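Local coordinates for protein Blo t 1 allergen (Blomia tropicalis, PDB 5JT8) that is a mite allergen of the papain family, captured as a proenzyme and probably acting as a cysteine protease once its inhibitory prosegment is removed, at residues A[253-258]-A[274-279]; A[191-196]-A[220-225]. One frame throughout, in Å; residues are numbered along the deposited sequence. Where two conformers were deposited one is given.

Along the chain, interaction 2 comes first. The helix 187-196 leaves into a loop of 23 residues without helix or strand, and the chain returns at 220-225 to lie against the end of that helix before entering strand 227-230. Interaction 1 opens later, where strand 250-254 runs out; the loop that follows carries the short helix 259-262 and strand 268-269, and closes at 274-279 just ahead of strand 281-291. The two loops follow one another, neither nested nor crossed, and their contacts lie about 29 Å apart between centres. Interaction 2 belongs to the helical domain of the papain fold, interaction 1 to its beta-barrel domain, on the side facing the prosegment.

Interaction 1 of 2, residues A[253-258]-A[274-279]; sequences YMHGSN and YNDAYT. With NO3 (nitrate ion), chain J; NO3 (nitrate ion), chain H.
His-255 carries this contact, reaching from the end of strand 250-254 into the curve of 274-279. Its CB rests against the carbonyl of Tyr-278, 3.1 Å from Tyr-278 O, and CG lies by the same oxygen. With CG anti to the backbone N (chi1 -168°), the imidazole is carried across to the Asp-276 carboxylate, and ND1 gives its hydrogen to Asp-276 OD2 at 2.7 Å and 161°. The acceptor lies almost in the imidazole plane but is met somewhat out of the carboxylate plane, on its syn side. The negative charge of Asp-276 probably favours the protonated imidazole.

Farther along, NE2 comes within 3.2 Å of Tyr-278 CD2, which lies over the rim of one imidazole face and also meets CD2 and CE1 of the histidine. The two rings meet obliquely, their planes inclined at 54°, while Asn-258 CB covers the opposite face. One bond at the edge and carbon on either face thus fix the rotation of the histidine. Tyr-278 is long enough to cover the imidazole and still hydrogen-bond Ser-84 through its OH.

Asp-276 is itself positioned by an Asx turn, its OD1 accepting from Tyr-278 N at 2.8 Å. Beyond the histidine, Thr-279 lies beside the strand: its CG2 is 3.3 Å from Tyr-253 O. Ser-257 OG hydrogen-bonds Asp-280, and its side chain touches helix 80-88. A loop of the papain-fold barrel domain packed in this way against the pro-region is consistent with the prosegment-binding loop of papain-family zymogens.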
loop_
_atom_site.group_PDB
_atom_site.type_symbol
_atom_site.label_atom_id
_atom_site.label_comp_id
_atom_site.label_asym_id
_atom_site.label_seq_id
_atom_site.Cartn_x
_atom_site.Cartn_y
_atom_site.Cartn_z
ATOM N N TYR A 253 4.995 0.472 -5.431
ATOM C CA TYR A 253 4.399 1.795 -5.497
ATOM C C TYR A 253 3.559 1.901 -6.739
ATOM O O TYR A 253 4.023 1.579 -7.832
ATOM C CB TYR A 253 5.461 2.878 -5.503
ATOM C CG TYR A 253 5.834 3.339 -4.129
ATOM C CD1 TYR A 253 6.639 2.561 -3.320
ATOM C CD2 TYR A 253 5.370 4.552 -3.634
ATOM C CE1 TYR A 253 6.985 2.977 -2.066
ATOM C CE2 TYR A 253 5.716 4.978 -2.367
ATOM C CZ TYR A 253 6.528 4.184 -1.586
ATOM O OH TYR A 253 6.885 4.585 -0.319
ATOM N N MET A 254 2.319 2.337 -6.578
ATOM C CA MET A 254 1.439 2.395 -7.719
ATOM C C MET A 254 0.495 3.593 -7.671
ATOM O O MET A 254 0.628 4.483 -6.833
ATOM C CB MET A 254 0.666 1.072 -7.840
ATOM C CG MET A 254 0.253 0.467 -6.527
ATOM S SD MET A 254 -1.229 1.280 -5.932
ATOM C CE MET A 254 -2.282 1.053 -7.371
ATOM N N HIS A 255 -0.441 3.621 -8.611
ATOM C CA HIS A 255 -1.335 4.750 -8.762
ATOM C C HIS A 255 -2.627 4.484 -7.974
ATOM O O HIS A 255 -3.657 4.122 -8.545
ATOM C CB HIS A 255 -1.618 5.002 -10.255
ATOM C CG HIS A 255 -2.289 6.311 -10.529
ATOM N ND1 HIS A 255 -2.392 6.845 -11.796
ATOM C CD2 HIS A 255 -2.878 7.203 -9.695
ATOM C CE1 HIS A 255 -3.017 8.008 -11.731
ATOM N NE2 HIS A 255 -3.327 8.245 -10.469
ATOM N N GLY A 256 -2.557 4.650 -6.656
ATOM C CA GLY A 256 -3.680 4.330 -5.790
ATOM C C GLY A 256 -4.906 5.216 -5.969
ATOM O O GLY A 256 -6.024 4.764 -5.724
ATOM N N SER A 257 -4.711 6.460 -6.409
ATOM C CA SER A 257 -5.825 7.408 -6.495
ATOM C C SER A 257 -6.633 7.269 -7.792
ATOM O O SER A 257 -7.653 7.940 -7.963
ATOM C CB SER A 257 -5.326 8.851 -6.339
ATOM O OG SER A 257 -4.423 9.223 -7.363
ATOM N N ASN A 258 -6.180 6.399 -8.692
ATOM C CA ASN A 258 -6.972 6.029 -9.872
ATOM C C ASN A 258 -8.369 5.542 -9.468
ATOM O O ASN A 258 -8.505 4.755 -8.527
ATOM C CB ASN A 258 -6.245 4.952 -10.691
ATOM C CG ASN A 258 -7.116 4.375 -11.798
ATOM O OD1 ASN A 258 -7.973 3.520 -11.556
ATOM N ND2 ASN A 258 -6.897 4.837 -13.021
ATOM N N TYR A 274 -2.174 1.253 -18.255
ATOM C CA TYR A 274 -1.023 0.496 -18.706
ATOM C C TYR A 274 0.246 1.343 -18.650
ATOM O O TYR A 274 0.244 2.493 -19.081
ATOM C CB TYR A 274 -1.254 -0.018 -20.128
ATOM C CG TYR A 274 -2.150 -1.240 -20.214
ATOM C CD1 TYR A 274 -2.827 -1.716 -19.095
ATOM C CD2 TYR A 274 -2.294 -1.937 -21.411
ATOM C CE1 TYR A 274 -3.632 -2.836 -19.170
ATOM C CE2 TYR A 274 -3.103 -3.058 -21.493
ATOM C CZ TYR A 274 -3.765 -3.500 -20.373
ATOM O OH TYR A 274 -4.558 -4.616 -20.453
ATOM N N ASN A 275 1.316 0.775 -18.098
ATOM C CA ASN A 275 2.612 1.461 -18.016
ATOM C C ASN A 275 2.537 2.810 -17.307
ATOM O O ASN A 275 3.236 3.750 -17.684
ATOM C CB ASN A 275 3.204 1.664 -19.418
ATOM C CG ASN A 275 3.163 0.400 -20.259
ATOM O OD1 ASN A 275 3.728 -0.637 -19.888
ATOM N ND2 ASN A 275 2.479 0.474 -21.397
ATOM N N ASP A 276 1.687 2.912 -16.291
ATOM C CA ASP A 276 1.534 4.168 -15.559
ATOM C C ASP A 276 2.840 4.673 -14.930
ATOM O O ASP A 276 3.538 3.930 -14.225
ATOM C CB ASP A 276 0.491 4.003 -14.470
ATOM C CG ASP A 276 -0.195 5.300 -14.135
ATOM O OD1 ASP A 276 0.433 6.373 -14.303
ATOM O OD2 ASP A 276 -1.369 5.240 -13.733
ATOM N N ALA A 277 3.154 5.943 -15.166
ATOM C CA ALA A 277 4.341 6.552 -14.570
ATOM C C ALA A 277 3.997 7.240 -13.243
ATOM O O ALA A 277 4.873 7.507 -12.418
ATOM C CB ALA A 277 4.972 7.540 -15.533
ATOM N N TYR A 278 2.713 7.504 -13.039
ATOM C CA TYR A 278 2.265 8.247 -11.873
ATOM C C TYR A 278 1.973 7.315 -10.705
ATOM O O TYR A 278 1.098 6.464 -10.771
ATOM C CB TYR A 278 1.024 9.067 -12.210
ATOM C CG TYR A 278 0.554 9.996 -11.112
ATOM C CD1 TYR A 278 1.026 11.303 -11.028
ATOM C CD2 TYR A 278 -0.376 9.574 -10.173
ATOM C CE1 TYR A 278 0.583 12.158 -10.036
ATOM C CE2 TYR A 278 -0.824 10.417 -9.175
ATOM C CZ TYR A 278 -0.345 11.707 -9.109
ATOM O OH TYR A 278 -0.803 12.549 -8.114
ATOM N N THR A 279 2.715 7.505 -9.629
ATOM C CA THR A 279 2.573 6.692 -8.449
ATOM C C THR A 279 2.297 7.597 -7.229
ATOM O O THR A 279 2.884 8.677 -7.105
ATOM C CB THR A 279 3.835 5.860 -8.262
ATOM O OG1 THR A 279 4.933 6.629 -8.749
ATOM C CG2 THR A 279 3.768 4.574 -9.104
HETATM N N NO3 J . 0.821 -2.855 -23.049
HETATM O O1 NO3 J . -0.074 -3.362 -23.790
HETATM O O2 NO3 J . 1.251 -1.692 -23.295
HETATM O O3 NO3 J . 1.282 -3.506 -22.064
HETATM N N NO3 H . -7.239 4.186 -16.780
HETATM O O1 NO3 H . -7.265 3.400 -17.778
HETATM O O2 NO3 H . -6.130 4.663 -16.394
HETATM O O3 NO3 H . -8.308 4.501 -16.172
#

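Interaction 2 of 2, residues A[191-196]-A[220-225]; sequences FKYMIR and GQRYHV
Met-194 O, a carbonyl in the last turn of helix 187-196, is approached by three groups of the returning chain. His-224 ND1 reaches it at 3.1 Å and Val-225 N at 3.4 Å, both weak hydrogen bonds, while His-224 CA adds a CH...O contact. The better bond of ND1 runs to the next carbonyl, Ile-195 O, at 3.3 Å and 145°; the donor stands well above the carbonyl plane and so misses the lone pairs. The histidine can serve both oxygens because its CG turns beside its own backbone N (chi1 -58°), bringing ND1 over the helix end. A water donates to Ile-195 O at 2.7 Å and more weakly to Val-225 O.

Next to this polar patch, Val-225 supplies the apolar half. A compact branched residue suits this position: one methyl, CG2, lies against both Ile-195 CG1 at 3.6 Å and Met-194 CB at 4.0 Å, and the other, CG1, reaches the sulfur of Met-194. Met-194 and Phe-191 continue inward onto helix 139-154.

Arg-222 and Tyr-193 approach each other obliquely. Arg-222 makes a salt bridge to Glu-164 and Tyr-193 OH hydrogen-bonds the same carboxylate, so helix 162-168 borders this corner. Backbone and side-chain donors thus meet carbonyls at a helix C terminus, where there is no further turn to bond them, in the helical domain of the papain fold.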
loop_
_atom_site.group_PDB
_atom_site.type_symbol
_atom_site.label_atom_id
_atom_site.label_comp_id
_atom_site.label_asym_id
_atom_site.label_seq_id
_atom_site.Cartn_x
_atom_site.Cartn_y
_atom_site.Cartn_z
ATOM N N PHE A 191 12.408 0.643 5.817
ATOM C CA PHE A 191 13.250 -0.529 6.037
ATOM C C PHE A 191 14.593 -0.124 6.612
ATOM O O PHE A 191 15.125 -0.806 7.479
ATOM C CB PHE A 191 13.467 -1.301 4.738
ATOM C CG PHE A 191 12.270 -2.057 4.284
ATOM C CD1 PHE A 191 11.583 -2.889 5.168
ATOM C CD2 PHE A 191 11.807 -1.920 2.989
ATOM C CE1 PHE A 191 10.468 -3.581 4.753
ATOM C CE2 PHE A 191 10.689 -2.614 2.557
ATOM C CZ PHE A 191 10.018 -3.449 3.434
ATOM N N LYS A 192 15.144 0.984 6.107
ATOM C CA LYS A 192 16.396 1.535 6.634
ATOM C C LYS A 192 16.292 1.728 8.152
ATOM O O LYS A 192 17.207 1.402 8.912
ATOM C CB LYS A 192 16.723 2.861 5.942
ATOM C CG LYS A 192 17.944 3.588 6.475
ATOM C CD LYS A 192 18.170 4.927 5.755
ATOM C CE LYS A 192 18.481 4.712 4.275
ATOM N NZ LYS A 192 18.551 6.007 3.534
ATOM N N TYR A 193 15.160 2.266 8.586
ATOM C CA TYR A 193 14.918 2.497 9.994
ATOM C C TYR A 193 14.810 1.157 10.730
ATOM O O TYR A 193 15.267 1.006 11.859
ATOM C CB TYR A 193 13.654 3.331 10.173
ATOM C CG TYR A 193 13.371 3.685 11.601
ATOM C CD1 TYR A 193 12.635 2.826 12.411
ATOM C CD2 TYR A 193 13.839 4.882 12.147
ATOM C CE1 TYR A 193 12.383 3.133 13.725
ATOM C CE2 TYR A 193 13.583 5.208 13.468
ATOM C CZ TYR A 193 12.848 4.332 14.249
ATOM O OH TYR A 193 12.581 4.638 15.557
ATOM N N MET A 194 14.229 0.176 10.063
ATOM C CA MET A 194 14.076 -1.144 10.649
ATOM C C MET A 194 15.428 -1.835 10.835
ATOM O O MET A 194 15.603 -2.640 11.741
ATOM C CB MET A 194 13.149 -1.985 9.778
ATOM C CG MET A 194 11.694 -1.619 9.959
ATOM S SD MET A 194 10.673 -2.899 9.230
ATOM C CE MET A 194 9.481 -1.894 8.349
ATOM N N ILE A 195 16.394 -1.491 9.994
ATOM C CA ILE A 195 17.751 -2.007 10.148
ATOM C C ILE A 195 18.485 -1.320 11.279
ATOM O O ILE A 195 19.010 -1.968 12.189
ATOM C CB ILE A 195 18.571 -1.828 8.847
ATOM C CG1 ILE A 195 18.044 -2.757 7.751
ATOM C CG2 ILE A 195 20.059 -2.095 9.087
ATOM C CD1 ILE A 195 18.489 -2.333 6.369
ATOM N N ARG A 196 18.531 0.004 11.231
ATOM C CA ARG A 196 19.417 0.727 12.130
ATOM C C ARG A 196 18.868 0.823 13.546
ATOM O O ARG A 196 19.629 0.890 14.513
ATOM C CB ARG A 196 19.689 2.121 11.568
ATOM C CG ARG A 196 20.383 2.095 10.214
ATOM C CD ARG A 196 20.531 3.491 9.628
ATOM N NE ARG A 196 21.070 3.448 8.271
ATOM C CZ ARG A 196 21.129 4.492 7.447
ATOM N NH1 ARG A 196 20.677 5.682 7.834
ATOM N NH2 ARG A 196 21.633 4.345 6.230
ATOM N N GLY A 220 10.365 -1.891 24.916
ATOM C CA GLY A 220 9.610 -2.946 24.287
ATOM C C GLY A 220 10.618 -3.598 23.390
ATOM O O GLY A 220 11.630 -2.989 23.047
ATOM N N GLN A 221 10.370 -4.842 23.023
ATOM C CA GLN A 221 11.272 -5.516 22.119
ATOM C C GLN A 221 11.269 -4.793 20.769
ATOM O O GLN A 221 10.250 -4.223 20.370
ATOM C CB GLN A 221 10.866 -6.974 21.965
ATOM C CG GLN A 221 11.837 -7.778 21.144
ATOM C CD GLN A 221 11.890 -9.206 21.597
ATOM O OE1 GLN A 221 11.516 -9.520 22.731
ATOM N NE2 GLN A 221 12.359 -10.088 20.722
ATOM N N ARG A 222 12.403 -4.796 20.077
ATOM C CA ARG A 222 12.476 -4.163 18.768
ATOM C C ARG A 222 12.719 -5.199 17.701
ATOM O O ARG A 222 13.545 -6.089 17.862
ATOM C CB ARG A 222 13.570 -3.082 18.730
ATOM C CG ARG A 222 13.131 -1.797 19.399
ATOM C CD ARG A 222 14.137 -0.667 19.294
ATOM N NE ARG A 222 13.639 0.512 19.999
ATOM C CZ ARG A 222 13.013 1.531 19.414
ATOM N NH1 ARG A 222 12.827 1.536 18.100
ATOM N NH2 ARG A 222 12.587 2.557 20.143
ATOM N N TYR A 223 11.986 -5.073 16.605
ATOM C CA TYR A 223 12.098 -6.010 15.498
ATOM C C TYR A 223 12.803 -5.349 14.322
ATOM O O TYR A 223 12.411 -4.272 13.877
ATOM C CB TYR A 223 10.709 -6.514 15.106
ATOM C CG TYR A 223 10.090 -7.277 16.241
ATOM C CD1 TYR A 223 9.430 -6.617 17.273
ATOM C CD2 TYR A 223 10.215 -8.659 16.316
ATOM C CE1 TYR A 223 8.883 -7.322 18.341
ATOM C CE2 TYR A 223 9.668 -9.373 17.375
ATOM C CZ TYR A 223 9.008 -8.703 18.386
ATOM O OH TYR A 223 8.475 -9.415 19.436
ATOM N N HIS A 224 13.847 -5.997 13.830
ATOM C CA HIS A 224 14.637 -5.447 12.741
ATOM C C HIS A 224 14.426 -6.227 11.465
ATOM O O HIS A 224 13.846 -7.299 11.478
ATOM C CB HIS A 224 16.126 -5.479 13.088
ATOM C CG HIS A 224 16.476 -4.741 14.339
ATOM N ND1 HIS A 224 17.027 -3.477 14.325
ATOM C CD2 HIS A 224 16.353 -5.086 15.643
ATOM C CE1 HIS A 224 17.233 -3.077 15.568
ATOM N NE2 HIS A 224 16.835 -4.035 16.386
ATOM N N VAL A 225 14.917 -5.675 10.366
ATOM C CA VAL A 225 15.290 -6.478 9.211
ATOM C C VAL A 225 16.804 -6.249 9.070
ATOM O O VAL A 225 17.347 -5.394 9.746
ATOM C CB VAL A 225 14.536 -6.075 7.934
ATOM C CG1 VAL A 225 13.013 -6.060 8.175
ATOM C CG2 VAL A 225 15.005 -4.702 7.449
HETATM O O HOH W 1 19.565 -4.575 12.124
#